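Local atomic coordinates of sulfate transporter/antisigma-factor antagonist STAS (Planctomyces limnophilus, PDB entry 3T6O), a protein that probably acts as an anti-sigma factor antagonist, a regulatory protein built on a STAS domain. Residues 42-47 and 73-78; 7-10 and 15-18; 33-38 and 66-71; 18-23 and 56-61; 50-55 and 113-118. One frame throughout, in Å; residues are numbered along the deposited sequence. Where two conformers were deposited one is given.

Interaction 1 of 5, residues 42-47 and 73-78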
# COMPACT_ATOMS: atom_id res chain seq x y z
N ALA A 42 8.21 -3.08 -19.51
CA ALA A 42 9.42 -3.88 -19.70
C ALA A 42 9.44 -5.17 -18.85
O ALA A 42 10.37 -5.94 -18.92
CB ALA A 42 10.67 -3.04 -19.37
N MSE A 43 8.42 -5.41 -18.03
CA MSE A 43 8.44 -6.58 -17.17
C MSE A 43 7.81 -7.81 -17.81
O MSE A 43 7.48 -8.77 -17.13
CB MSE A 43 7.67 -6.27 -15.88
CG MSE A 43 8.32 -5.22 -14.97
SE MSE A 43 10.08 -5.59 -14.33
CE MSE A 43 11.11 -4.39 -15.50
N GLN A 44 7.55 -7.80 -19.11
CA GLN A 44 6.93 -8.97 -19.75
C GLN A 44 8.04 -9.78 -20.46
O GLN A 44 9.21 -9.56 -20.23
CB GLN A 44 5.76 -8.49 -20.60
CG GLN A 44 4.57 -7.88 -19.67
CD GLN A 44 4.05 -8.89 -18.57
OE1 GLN A 44 3.98 -8.57 -17.34
NE2 GLN A 44 3.73 -10.11 -19.02
N GLY A 45 7.73 -10.80 -21.21
CA GLY A 45 8.84 -11.61 -21.75
C GLY A 45 8.63 -13.07 -21.47
O GLY A 45 7.96 -13.43 -20.52
N ALA A 46 9.19 -13.91 -22.33
CA ALA A 46 9.11 -15.34 -22.14
C ALA A 46 9.78 -15.72 -20.83
O ALA A 46 10.82 -15.17 -20.48
CB ALA A 46 9.77 -16.10 -23.32
N GLN A 47 9.12 -16.61 -20.10
CA GLN A 47 9.66 -17.36 -18.94
C GLN A 47 10.97 -18.06 -19.29
O GLN A 47 11.09 -18.62 -20.37
CB GLN A 47 8.65 -18.45 -18.51
CG GLN A 47 7.60 -18.08 -17.40
CD GLN A 47 6.70 -16.88 -17.72
OE1 GLN A 47 7.18 -15.83 -18.16
NE2 GLN A 47 5.41 -17.01 -17.42
N TRP A 73 8.97 -6.31 -9.65
CA TRP A 73 9.34 -7.62 -9.14
C TRP A 73 8.16 -8.58 -9.03
O TRP A 73 8.28 -9.75 -9.38
CB TRP A 73 10.11 -7.47 -7.81
CG TRP A 73 10.26 -8.74 -7.04
CD1 TRP A 73 11.08 -9.80 -7.32
CD2 TRP A 73 9.57 -9.07 -5.85
NE1 TRP A 73 10.94 -10.78 -6.37
CE2 TRP A 73 9.99 -10.36 -5.46
CE3 TRP A 73 8.59 -8.42 -5.10
CZ2 TRP A 73 9.48 -11.01 -4.34
CZ3 TRP A 73 8.07 -9.06 -3.97
CH2 TRP A 73 8.53 -10.34 -3.60
N LYS A 74 6.99 -8.08 -8.55
CA LYS A 74 5.79 -8.92 -8.41
C LYS A 74 5.31 -9.48 -9.76
O LYS A 74 4.70 -10.56 -9.84
CB LYS A 74 4.64 -8.14 -7.73
CG LYS A 74 4.85 -7.87 -6.26
CD LYS A 74 3.66 -7.19 -5.61
CE LYS A 74 4.02 -6.76 -4.18
NZ LYS A 74 3.00 -5.99 -3.41
N ARG A 75 5.55 -8.72 -10.81
CA ARG A 75 5.19 -9.16 -12.14
C ARG A 75 6.07 -10.30 -12.62
O ARG A 75 5.60 -11.15 -13.37
CB ARG A 75 5.22 -7.99 -13.15
CG ARG A 75 3.93 -7.19 -13.12
CD ARG A 75 4.14 -5.79 -13.57
NE ARG A 75 2.90 -5.04 -13.67
CZ ARG A 75 2.27 -4.48 -12.63
NH1 ARG A 75 2.77 -4.59 -11.41
NH2 ARG A 75 1.18 -3.80 -12.82
N ILE A 76 7.32 -10.33 -12.22
CA ILE A 76 8.17 -11.41 -12.70
C ILE A 76 8.44 -12.54 -11.68
O ILE A 76 8.87 -13.61 -12.08
CB ILE A 76 9.46 -10.87 -13.28
CG1 ILE A 76 10.47 -10.58 -12.23
CG2 ILE A 76 9.25 -9.56 -14.19
CD1 ILE A 76 11.75 -10.25 -12.87
N LYS A 77 8.13 -12.33 -10.40
CA LYS A 77 8.56 -13.25 -9.35
C LYS A 77 7.95 -14.65 -9.41
O LYS A 77 8.53 -15.57 -8.84
CB LYS A 77 8.32 -12.68 -7.95
CG LYS A 77 6.89 -12.76 -7.47
CD LYS A 77 6.73 -12.20 -6.06
CE LYS A 77 5.51 -12.79 -5.35
NZ LYS A 77 5.92 -13.98 -4.52
N GLU A 78 6.82 -14.87 -10.07
CA GLU A 78 6.35 -16.26 -10.08
C GLU A 78 7.07 -17.21 -11.07
O GLU A 78 6.82 -18.41 -11.05
CB GLU A 78 4.83 -16.36 -10.16
CG GLU A 78 4.08 -15.82 -8.90
CD GLU A 78 4.57 -16.42 -7.57
OE1 GLU A 78 4.51 -17.67 -7.40
OE2 GLU A 78 5.00 -15.63 -6.69
O HOH W 1 3.10 -10.55 -14.99

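Interaction 2 of 5, residues 7-10 and 15-18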
# COMPACT_ATOMS: atom_id res chain seq x y z
N ILE A 7 13.47 6.14 -18.51
CA ILE A 7 14.49 5.13 -18.35
C ILE A 7 14.86 4.65 -19.74
O ILE A 7 14.14 4.88 -20.67
CB ILE A 7 14.03 3.92 -17.49
CG1 ILE A 7 12.68 3.39 -17.97
CG2 ILE A 7 14.05 4.27 -16.00
CD1 ILE A 7 12.29 2.05 -17.38
N ARG A 8 15.99 3.98 -19.87
CA ARG A 8 16.27 3.26 -21.10
C ARG A 8 16.28 1.77 -20.84
O ARG A 8 16.74 1.27 -19.82
CB ARG A 8 17.52 3.73 -21.82
CG ARG A 8 18.71 4.07 -20.97
CD ARG A 8 20.01 4.05 -21.84
NE ARG A 8 21.22 3.92 -21.03
CZ ARG A 8 21.91 2.79 -20.93
NH1 ARG A 8 23.00 2.73 -20.17
NH2 ARG A 8 21.47 1.72 -21.60
N VAL A 9 15.65 1.04 -21.75
CA VAL A 9 15.46 -0.39 -21.59
C VAL A 9 16.30 -1.06 -22.68
O VAL A 9 16.10 -0.79 -23.84
CB VAL A 9 13.98 -0.80 -21.72
CG1 VAL A 9 13.82 -2.32 -21.64
CG2 VAL A 9 13.06 -0.10 -20.61
N THR A 10 17.24 -1.92 -22.30
CA THR A 10 18.05 -2.66 -23.29
C THR A 10 17.95 -4.16 -23.02
O THR A 10 17.57 -4.60 -21.93
CB THR A 10 19.50 -2.21 -23.25
OG1 THR A 10 19.92 -2.19 -21.88
CG2 THR A 10 19.73 -0.79 -23.89
N VAL A 15 18.70 -10.69 -20.59
CA VAL A 15 18.30 -9.92 -19.45
C VAL A 15 17.78 -8.58 -19.95
O VAL A 15 18.34 -8.02 -20.89
CB VAL A 15 19.50 -9.72 -18.48
CG1 VAL A 15 19.12 -8.75 -17.33
CG2 VAL A 15 19.99 -11.10 -17.95
N THR A 16 16.68 -8.11 -19.36
CA THR A 16 16.14 -6.81 -19.67
C THR A 16 16.81 -5.88 -18.70
O THR A 16 16.63 -6.02 -17.47
CB THR A 16 14.61 -6.77 -19.45
OG1 THR A 16 13.95 -7.66 -20.37
CG2 THR A 16 14.08 -5.34 -19.65
N VAL A 17 17.55 -4.92 -19.22
CA VAL A 17 18.35 -4.07 -18.38
C VAL A 17 17.66 -2.73 -18.36
O VAL A 17 17.37 -2.18 -19.40
CB VAL A 17 19.81 -3.90 -18.93
CG1 VAL A 17 20.60 -2.94 -18.04
CG2 VAL A 17 20.57 -5.27 -19.02
N ILE A 18 17.37 -2.22 -17.16
CA ILE A 18 16.81 -0.88 -16.99
C ILE A 18 17.91 0.08 -16.50
O ILE A 18 18.56 -0.19 -15.47
CB ILE A 18 15.72 -0.89 -15.90
CG1 ILE A 18 14.69 -1.98 -16.18
CG2 ILE A 18 15.17 0.56 -15.62
CD1 ILE A 18 13.90 -1.87 -17.40
O HOH W 2 19.38 -0.19 -20.22

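Interaction 3 of 5, residues 33-38 and 66-71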
# COMPACT_ATOMS: atom_id res chain seq x y z
N GLU A 33 6.71 8.63 -11.26
CA GLU A 33 5.53 8.67 -12.15
C GLU A 33 5.95 8.73 -13.59
O GLU A 33 5.26 8.19 -14.45
CB GLU A 33 4.59 9.86 -11.96
CG GLU A 33 3.31 9.83 -12.95
CD GLU A 33 3.45 10.57 -14.33
OE1 GLU A 33 4.34 11.44 -14.47
OE2 GLU A 33 2.64 10.31 -15.28
N GLN A 34 7.04 9.43 -13.87
CA GLN A 34 7.47 9.60 -15.27
C GLN A 34 7.89 8.28 -15.88
O GLN A 34 7.70 8.08 -17.04
CB GLN A 34 8.67 10.54 -15.40
CG GLN A 34 8.38 12.02 -15.28
CD GLN A 34 9.69 12.84 -15.37
OE1 GLN A 34 10.42 12.76 -16.38
NE2 GLN A 34 10.01 13.57 -14.32
N ILE A 35 8.47 7.38 -15.09
CA ILE A 35 9.12 6.19 -15.64
C ILE A 35 8.30 4.92 -15.45
O ILE A 35 8.65 3.88 -16.00
CB ILE A 35 10.52 5.97 -15.02
CG1 ILE A 35 10.43 5.55 -13.54
CG2 ILE A 35 11.38 7.22 -15.19
CD1 ILE A 35 11.82 5.30 -12.87
N ALA A 36 7.20 5.01 -14.70
CA ALA A 36 6.46 3.82 -14.23
C ALA A 36 5.96 2.99 -15.38
O ALA A 36 6.13 1.76 -15.40
CB ALA A 36 5.29 4.21 -13.32
N SER A 37 5.40 3.68 -16.36
CA SER A 37 4.82 3.04 -17.52
C SER A 37 5.82 2.25 -18.40
O SER A 37 5.60 1.08 -18.74
CB SER A 37 4.05 4.10 -18.32
OG SER A 37 3.62 3.56 -19.53
N THR A 38 6.94 2.87 -18.73
CA THR A 38 7.98 2.18 -19.48
C THR A 38 8.54 1.02 -18.65
O THR A 38 8.72 -0.07 -19.14
CB THR A 38 9.08 3.20 -19.91
OG1 THR A 38 8.43 4.19 -20.71
CG2 THR A 38 10.18 2.60 -20.75
N ILE A 66 11.29 2.51 -4.42
CA ILE A 66 11.33 1.13 -3.97
C ILE A 66 9.99 0.47 -4.24
O ILE A 66 9.94 -0.69 -4.63
CB ILE A 66 11.70 1.00 -2.47
CG1 ILE A 66 13.16 1.43 -2.26
CG2 ILE A 66 11.57 -0.46 -2.02
CD1 ILE A 66 13.61 1.26 -0.80
N GLU A 67 8.91 1.21 -4.01
CA GLU A 67 7.57 0.75 -4.31
C GLU A 67 7.41 0.38 -5.80
O GLU A 67 6.85 -0.67 -6.12
CB GLU A 67 6.53 1.81 -3.97
CG GLU A 67 6.20 1.88 -2.53
CD GLU A 67 5.26 3.07 -2.19
OE1 GLU A 67 4.73 3.74 -3.14
OE2 GLU A 67 5.08 3.29 -0.97
N LEU A 68 7.89 1.23 -6.69
CA LEU A 68 7.85 0.86 -8.13
C LEU A 68 8.59 -0.43 -8.41
O LEU A 68 8.10 -1.29 -9.12
CB LEU A 68 8.45 1.95 -9.01
CG LEU A 68 8.35 1.72 -10.55
CD1 LEU A 68 6.90 1.50 -11.04
CD2 LEU A 68 8.96 2.92 -11.24
N LEU A 69 9.81 -0.55 -7.88
CA LEU A 69 10.62 -1.75 -8.10
C LEU A 69 9.88 -3.04 -7.65
O LEU A 69 9.92 -4.09 -8.33
CB LEU A 69 11.97 -1.60 -7.41
CG LEU A 69 13.07 -0.63 -7.93
CD1 LEU A 69 14.39 -0.84 -7.18
CD2 LEU A 69 13.32 -0.75 -9.39
N VAL A 70 9.14 -2.91 -6.55
CA VAL A 70 8.38 -4.03 -5.97
C VAL A 70 7.25 -4.40 -6.94
O VAL A 70 6.97 -5.57 -7.14
CB VAL A 70 7.89 -3.68 -4.55
CG1 VAL A 70 6.82 -4.64 -4.05
CG2 VAL A 70 9.10 -3.64 -3.53
N ARG A 71 6.65 -3.41 -7.58
CA ARG A 71 5.62 -3.69 -8.59
C ARG A 71 6.19 -4.45 -9.76
O ARG A 71 5.52 -5.34 -10.30
CB ARG A 71 4.93 -2.41 -9.09
CG ARG A 71 4.18 -1.67 -8.04
CD ARG A 71 3.67 -0.33 -8.58
NE ARG A 71 2.63 -0.55 -9.55
CZ ARG A 71 2.15 0.35 -10.40
NH1 ARG A 71 2.65 1.58 -10.44
NH2 ARG A 71 1.15 0.01 -11.22

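Interaction 4 of 5, residues 18-23 and 56-61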
# COMPACT_ATOMS: atom_id res chain seq x y z
N ILE A 18 17.37 -2.22 -17.16
CA ILE A 18 16.81 -0.88 -16.99
C ILE A 18 17.91 0.08 -16.50
O ILE A 18 18.56 -0.19 -15.47
CB ILE A 18 15.72 -0.89 -15.90
CG1 ILE A 18 14.69 -1.98 -16.18
CG2 ILE A 18 15.17 0.56 -15.62
CD1 ILE A 18 13.90 -1.87 -17.40
N SER A 19 18.13 1.17 -17.22
CA SER A 19 19.15 2.14 -16.86
C SER A 19 18.55 3.54 -16.83
O SER A 19 17.50 3.80 -17.46
CB SER A 19 20.29 2.14 -17.91
OG SER A 19 20.66 0.84 -18.34
N PHE A 20 19.26 4.44 -16.17
CA PHE A 20 18.80 5.80 -15.94
C PHE A 20 19.67 6.88 -16.57
O PHE A 20 20.85 6.92 -16.32
CB PHE A 20 18.73 6.03 -14.43
CG PHE A 20 17.79 5.09 -13.76
CD1 PHE A 20 18.16 3.79 -13.52
CD2 PHE A 20 16.51 5.49 -13.47
CE1 PHE A 20 17.28 2.90 -13.00
CE2 PHE A 20 15.61 4.60 -12.94
CZ PHE A 20 15.99 3.31 -12.69
N PRO A 21 19.09 7.78 -17.35
CA PRO A 21 19.80 8.98 -17.82
C PRO A 21 20.22 9.90 -16.70
O PRO A 21 19.55 9.95 -15.68
CB PRO A 21 18.76 9.72 -18.67
CG PRO A 21 17.78 8.68 -19.08
CD PRO A 21 17.86 7.51 -18.11
N ALA A 22 21.30 10.64 -16.92
CA ALA A 22 21.83 11.64 -15.97
C ALA A 22 20.79 12.57 -15.34
O ALA A 22 20.92 12.92 -14.16
CB ALA A 22 22.97 12.49 -16.65
N VAL A 23 19.75 12.95 -16.06
CA VAL A 23 18.70 13.79 -15.47
C VAL A 23 17.97 13.15 -14.26
O VAL A 23 17.28 13.86 -13.51
CB VAL A 23 17.64 14.23 -16.54
CG1 VAL A 23 16.63 13.09 -16.81
CG2 VAL A 23 16.93 15.52 -16.11
N GLU A 56 23.53 2.90 -11.92
CA GLU A 56 24.71 3.75 -12.04
C GLU A 56 24.26 5.18 -12.33
O GLU A 56 23.42 5.42 -13.19
CB GLU A 56 25.64 3.27 -13.18
CG GLU A 56 27.00 4.05 -13.24
CD GLU A 56 27.99 3.42 -14.23
OE1 GLU A 56 27.55 2.80 -15.23
OE2 GLU A 56 29.21 3.55 -14.03
N GLY A 57 24.81 6.14 -11.61
CA GLY A 57 24.46 7.55 -11.81
C GLY A 57 23.33 8.02 -10.89
O GLY A 57 23.18 9.23 -10.68
N VAL A 58 22.52 7.08 -10.39
CA VAL A 58 21.44 7.42 -9.49
C VAL A 58 22.02 7.70 -8.11
O VAL A 58 22.71 6.87 -7.55
CB VAL A 58 20.40 6.30 -9.38
CG1 VAL A 58 19.30 6.70 -8.34
CG2 VAL A 58 19.70 6.01 -10.77
N GLU A 59 21.76 8.88 -7.56
CA GLU A 59 22.34 9.23 -6.26
C GLU A 59 21.37 9.17 -5.08
O GLU A 59 21.80 9.09 -3.90
CB GLU A 59 22.99 10.61 -6.35
CG GLU A 59 24.13 10.69 -7.45
CD GLU A 59 25.42 9.82 -7.19
OE1 GLU A 59 25.85 9.66 -6.00
OE2 GLU A 59 26.03 9.32 -8.19
N PHE A 60 20.06 9.23 -5.37
CA PHE A 60 19.06 9.18 -4.32
C PHE A 60 17.78 8.53 -4.76
O PHE A 60 17.28 8.77 -5.89
CB PHE A 60 18.71 10.58 -3.85
CG PHE A 60 17.61 10.57 -2.84
CD1 PHE A 60 16.29 10.57 -3.24
CD2 PHE A 60 17.89 10.47 -1.49
CE1 PHE A 60 15.26 10.51 -2.31
CE2 PHE A 60 16.89 10.44 -0.56
CZ PHE A 60 15.57 10.48 -0.96
N PHE A 61 17.24 7.70 -3.86
CA PHE A 61 15.83 7.29 -3.92
C PHE A 61 15.31 6.90 -2.54
O PHE A 61 16.08 6.83 -1.57
CB PHE A 61 15.64 6.15 -4.93
CG PHE A 61 16.44 4.92 -4.64
CD1 PHE A 61 16.02 4.02 -3.69
CD2 PHE A 61 17.56 4.64 -5.37
CE1 PHE A 61 16.72 2.87 -3.44
CE2 PHE A 61 18.26 3.48 -5.16
CZ PHE A 61 17.86 2.60 -4.19
O HOH W 3 21.79 3.81 -14.80
O HOH W 4 22.11 7.97 -14.15

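Interaction 5 of 5, residues 50-55 and 113-118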
# COMPACT_ATOMS: atom_id res chain seq x y z
N LYS A 50 14.33 -12.32 -16.65
CA LYS A 50 15.46 -11.86 -15.89
C LYS A 50 15.56 -10.35 -16.13
O LYS A 50 15.57 -9.89 -17.29
CB LYS A 50 16.71 -12.60 -16.38
CG LYS A 50 16.75 -14.06 -15.95
CD LYS A 50 17.91 -14.81 -16.53
CE LYS A 50 17.96 -16.21 -15.96
NZ LYS A 50 19.15 -17.00 -16.38
N VAL A 51 15.62 -9.59 -15.03
CA VAL A 51 15.60 -8.15 -15.04
C VAL A 51 16.73 -7.62 -14.14
O VAL A 51 16.93 -8.11 -13.04
CB VAL A 51 14.18 -7.61 -14.56
CG1 VAL A 51 14.25 -6.11 -14.26
CG2 VAL A 51 13.12 -7.89 -15.61
N LEU A 52 17.44 -6.59 -14.61
CA LEU A 52 18.52 -5.99 -13.90
C LEU A 52 18.26 -4.53 -13.84
O LEU A 52 18.08 -3.91 -14.88
CB LEU A 52 19.83 -6.23 -14.68
CG LEU A 52 21.11 -5.60 -14.09
CD1 LEU A 52 21.36 -6.15 -12.63
CD2 LEU A 52 22.32 -5.87 -15.03
N ILE A 53 18.27 -3.94 -12.65
CA ILE A 53 18.08 -2.51 -12.50
C ILE A 53 19.47 -1.94 -12.31
O ILE A 53 20.11 -2.13 -11.25
CB ILE A 53 17.22 -2.17 -11.27
CG1 ILE A 53 15.99 -3.07 -11.22
CG2 ILE A 53 16.85 -0.68 -11.23
CD1 ILE A 53 15.05 -2.90 -12.39
N ASP A 54 19.96 -1.26 -13.32
CA ASP A 54 21.29 -0.71 -13.27
C ASP A 54 21.22 0.74 -12.78
O ASP A 54 20.87 1.66 -13.54
CB ASP A 54 21.95 -0.81 -14.63
CG ASP A 54 23.37 -0.20 -14.67
OD1 ASP A 54 23.88 0.33 -13.66
OD2 ASP A 54 23.98 -0.30 -15.74
N LEU A 55 21.66 0.92 -11.53
CA LEU A 55 21.46 2.18 -10.83
C LEU A 55 22.64 3.13 -10.95
O LEU A 55 22.73 4.10 -10.19
CB LEU A 55 21.10 1.88 -9.38
CG LEU A 55 19.62 1.40 -9.27
CD1 LEU A 55 19.28 0.74 -7.93
CD2 LEU A 55 18.59 2.57 -9.46
N GLN A 113 28.40 -5.78 -15.85
CA GLN A 113 29.15 -6.93 -16.40
C GLN A 113 29.11 -8.10 -15.44
O GLN A 113 28.79 -9.21 -15.84
CB GLN A 113 30.58 -6.55 -16.71
CG GLN A 113 31.42 -7.66 -17.36
CD GLN A 113 32.73 -7.08 -17.94
OE1 GLN A 113 32.71 -6.43 -19.00
NE2 GLN A 113 33.86 -7.30 -17.25
N GLU A 114 29.37 -7.85 -14.16
CA GLU A 114 29.29 -8.90 -13.15
C GLU A 114 27.88 -9.46 -13.02
O GLU A 114 27.68 -10.68 -12.88
CB GLU A 114 29.72 -8.38 -11.77
CG GLU A 114 31.16 -8.06 -11.68
CD GLU A 114 31.57 -7.57 -10.28
OE1 GLU A 114 30.70 -7.46 -9.35
OE2 GLU A 114 32.79 -7.31 -10.17
N ALA A 115 26.91 -8.57 -13.05
CA ALA A 115 25.52 -9.01 -12.91
C ALA A 115 25.12 -9.93 -14.07
O ALA A 115 24.66 -11.05 -13.84
CB ALA A 115 24.59 -7.84 -12.79
N LEU A 116 25.42 -9.49 -15.29
CA LEU A 116 25.12 -10.27 -16.48
C LEU A 116 25.76 -11.66 -16.53
O LEU A 116 25.07 -12.60 -16.86
CB LEU A 116 25.38 -9.49 -17.75
CG LEU A 116 24.48 -8.28 -17.98
CD1 LEU A 116 25.02 -7.56 -19.24
CD2 LEU A 116 22.93 -8.61 -18.08
N LEU A 117 27.04 -11.77 -16.17
CA LEU A 117 27.74 -13.02 -16.06
C LEU A 117 27.12 -13.96 -15.02
O LEU A 117 26.95 -15.16 -15.28
CB LEU A 117 29.24 -12.79 -15.74
CG LEU A 117 30.09 -12.12 -16.84
CD1 LEU A 117 31.45 -11.73 -16.31
CD2 LEU A 117 30.25 -13.00 -18.09
N ALA A 118 26.78 -13.41 -13.84
CA ALA A 118 26.15 -14.19 -12.79
C ALA A 118 24.76 -14.65 -13.22
O ALA A 118 24.38 -15.75 -12.94
CB ALA A 118 26.06 -13.39 -11.49

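Interaction 1 of 5, residues 42-47 and 73-78
M43, a selenomethionine, meets R75 and I76 where the loop after helix 29-41 passes the C-terminal part of helix 63-76. Just before it, A42 packs on T16 and I18 of strand 15-19. M43 then supplies most of the contact. Its CB sits 4.1 Å from CB of R75 and 4.0 Å from CG2 of I76, and its carbonyl O approaches the same I76 CG2 methyl at 3.5 Å. That oxygen already accepts a hydrogen bond from NH1 of R49, so the methyl is merely a neighbour. The M43 chain leaves CB with CG anti to the carbonyl carbon (chi1 -67°) and bends again at the next two bonds; this folds the selenium back to 4.1 Å from CG2 of I76 and sends the terminal methyl on toward the sheet, where it lies on V51. I76 touches V51 as well, so both side chains rest on strand 50-54.

At Q44 the contact turns polar. No direct hydrogen bond crosses between the segments; instead one water donates to OE1 of Q44 at 3.2 Å and to the carbonyl O of R75 at 3.0 Å. The guanidinium of R75 is engaged elsewhere: NH1 bonds to the carbonyl of R71 and makes a salt bridge to E95 of a third subunit. Beyond Q44 the chain runs on toward strand 50-54. A helix-to-strand loop packed against the end of the neighbouring helix, both resting on the same face of the sheet, is part of the alpha/beta STAS fold.

Interaction 2 of 5, residues 7-10 and 15-18
T10 and V17 form an antiparallel hydrogen-bonded pair in the hairpin of strands 8-12 and 15-19, whose short segments run at 161° to each other. T10 N donates to V17 O at 2.9 Å, in the carbonyl plane, and V17 N returns the bond to T10 O at 2.7 Å, nearly straight at its hydrogen. V17 O has a second donor: a water that gives one hydrogen to it and the other to OG1 of T10, 2.7 Å from that hydroxyl oxygen. The hydroxyl also bonds to OE2 of E12. With chi1 at 47°, OG1 lies between the backbone N and the carbonyl carbon, which carries it over V17 to 3.4 Å from CB.

V9 and I18 are the neighbouring non-hydrogen-bonded pair. Here the carbonyls meet CA-H groups, V9 CA against V17 O and I18 CA against R8 O, while the backbone of I18 bonds outward to L52 and D54. On the face carrying V9 and I18 the chemistry is apolar: CG2 of V9 lies beside CD1 of I18 at 3.8 Å, and CD1 of I7 reaches CG2 of I18 at 3.7 Å. T16 adds its methyl CG2, 3.6 Å from CG1 of V9. The hairpin is thus two-sided: I7 and V9 turn apolar groups to helix 29-41 and I18 lies on A42 and I53, whereas on the T10 and V17 face a water and E12 serve the T10 hydroxyl, and the backbone N-H and C=O groups of that pair satisfy each other.

Interaction 3 of 5, residues 33-38 and 66-71
L68 reaches across from helix 63-76 to I35 and A36 of helix 29-41, joining two helices that pack on the same face of the sheet in this STAS fold. The first shell is entirely apolar and has no hydrogen bond. L68 divides its two methyls between neighbouring residues: CD1 lies 3.9 Å from CB of A36, and CD2 lies 3.8 Å from CG1 of I35. Both methyls also come to 4.0 Å from CA of A36, so the small residue lets the leucine press close to the helix backbone. The nearest CA atoms, those of A36 and L68, are 6.9 Å apart.

Torsions set up this grip from both ends. In L68, CG stands opposite the backbone N (chi1 -175°), which extends the branch straight at the neighbouring helix. I35 holds CG1 between its N and carbonyl carbon (chi1 70°), placing that methylene against CD2. Replacing L68 by an alanine would probably open a gap between the helices, with A36 CB and I35 CG1 losing the methyls that now pack on them.

Farther out, V32 and F39 of helix 29-41 also pack on L68, widening its apolar seat. T38 is tied by its hydroxyl to D6, while its side chain touches I7. At the outer side other subunits take over: H101 of a second subunit packs on I66, E67 and V70, and H101 of a fourth subunit packs on R71. Back at the centre, the end of the isoleucine completes the fit, CD1 of I35 lying 4.1 Å from CD2 of L68.

Interaction 4 of 5, residues 18-23 and 56-61
F20 and V58 touch through a single methyl, CG2 of the valine, which lies against the root of the phenylalanine ring. The methyl is 3.7 Å from CG, 3.8 Å from CB and 3.9 Å from CD1 of F20, so it nestles where the ring joins its stem and leaves the far rim to other partners. Conformation explains this on both sides. F20 has CG anti to its carbonyl carbon (chi1 -61°), and the ring swings beside the backbone N, toward the interior. V58 keeps CG1 trans to its own N (chi1 177°), which leaves CG2 as the branch turned to F20. The approach is oblique.

Alongside this apolar touch, two waters join the backbones, since no direct hydrogen bond crosses. One accepts from F20 N at 2.9 Å and donates to E56 O at 2.8 Å; it lies in the ring plane of F20, at its edge. The other donates to F20 O at 2.7 Å and to E56 O at 3.0 Å. The carbonyl of E56 therefore takes two water hydrogens, and both polar backbone groups of F20 are supplied. G57 follows with a positive phi of 92°, a backbone shape in which a CB would crowd the carbonyl O of E56.

The contact lies just past the C-terminal end of strand 15-19, against the loop leading to the short strand 60-61. L27 of the short strand 26-27 lies against both F20 and V58, I7 packs on F20 from the hairpin side, and F61, farther along, reaches C93 and L97 of helix 91-97.

Interaction 5 of 5, residues 50-55 and 113-118
L52 sits midway along the extended strand 50-54, facing the C-terminal helix 112-118 at A115, and the CA atoms of these two residues are the nearest across the pair at 7.7 Å. The strand is a central one: its backbone bonds to T16 and I18 of strand 15-19 on one flank and, through V51, to V83 and A85 of strand 83-87 on the other. The helix is regular, with L117 N to Q113 O at 3.1 Å and A118 N to E114 O at 3.0 Å. No hydrogen bond crosses from strand to helix; the two meet through side chains.

L52 carries the contact. Its CG is opposite the backbone N (chi1 177°), which projects the isobutyl group off the sheet and sets both methyls on the helix. CD1 is 3.6 Å and CD2 3.7 Å from CB of A115, so the single methyl of the alanine is held in the fork of the leucine. CD2 also meets CD2 of L116 at 4.1 Å, and there the two leucine chains cross at about a right angle. The small A115 allows the helix to come down close on the strand, while L116 reaches in from the side and lies on V15 as well.

Neighbours extend the same layer: A85 and V15 both pack on L52, and NZ of K50 bonds to the carbonyl of M119. A helix laid on the face of a central strand, on the other side of the sheet from helices 29-41 and 63-76, is in keeping with the layered alpha/beta STAS fold.

How the interactions relate
Interactions 3 and 5 are buried, wholly apolar leucine contacts, one between two helices and the other between a strand and the C-terminal helix, on opposite sides of the chain's centre. Interaction 2 alone is built on direct backbone hydrogen bonds, and its strand 15-19 pairs with strand 50-54 of interaction 5 through I18. Interactions 1 and 4 mix a small apolar touch with bridging waters; interaction 1 sets a loop on a helix end and is only partly buried, while 4 joins two largely loop segments and is buried. I18 belongs to both 2 and 4, and helix 63-76 serves both 1 and 3. Other subunits reach interactions 1, 3 and 4, but none touches 2 or 5.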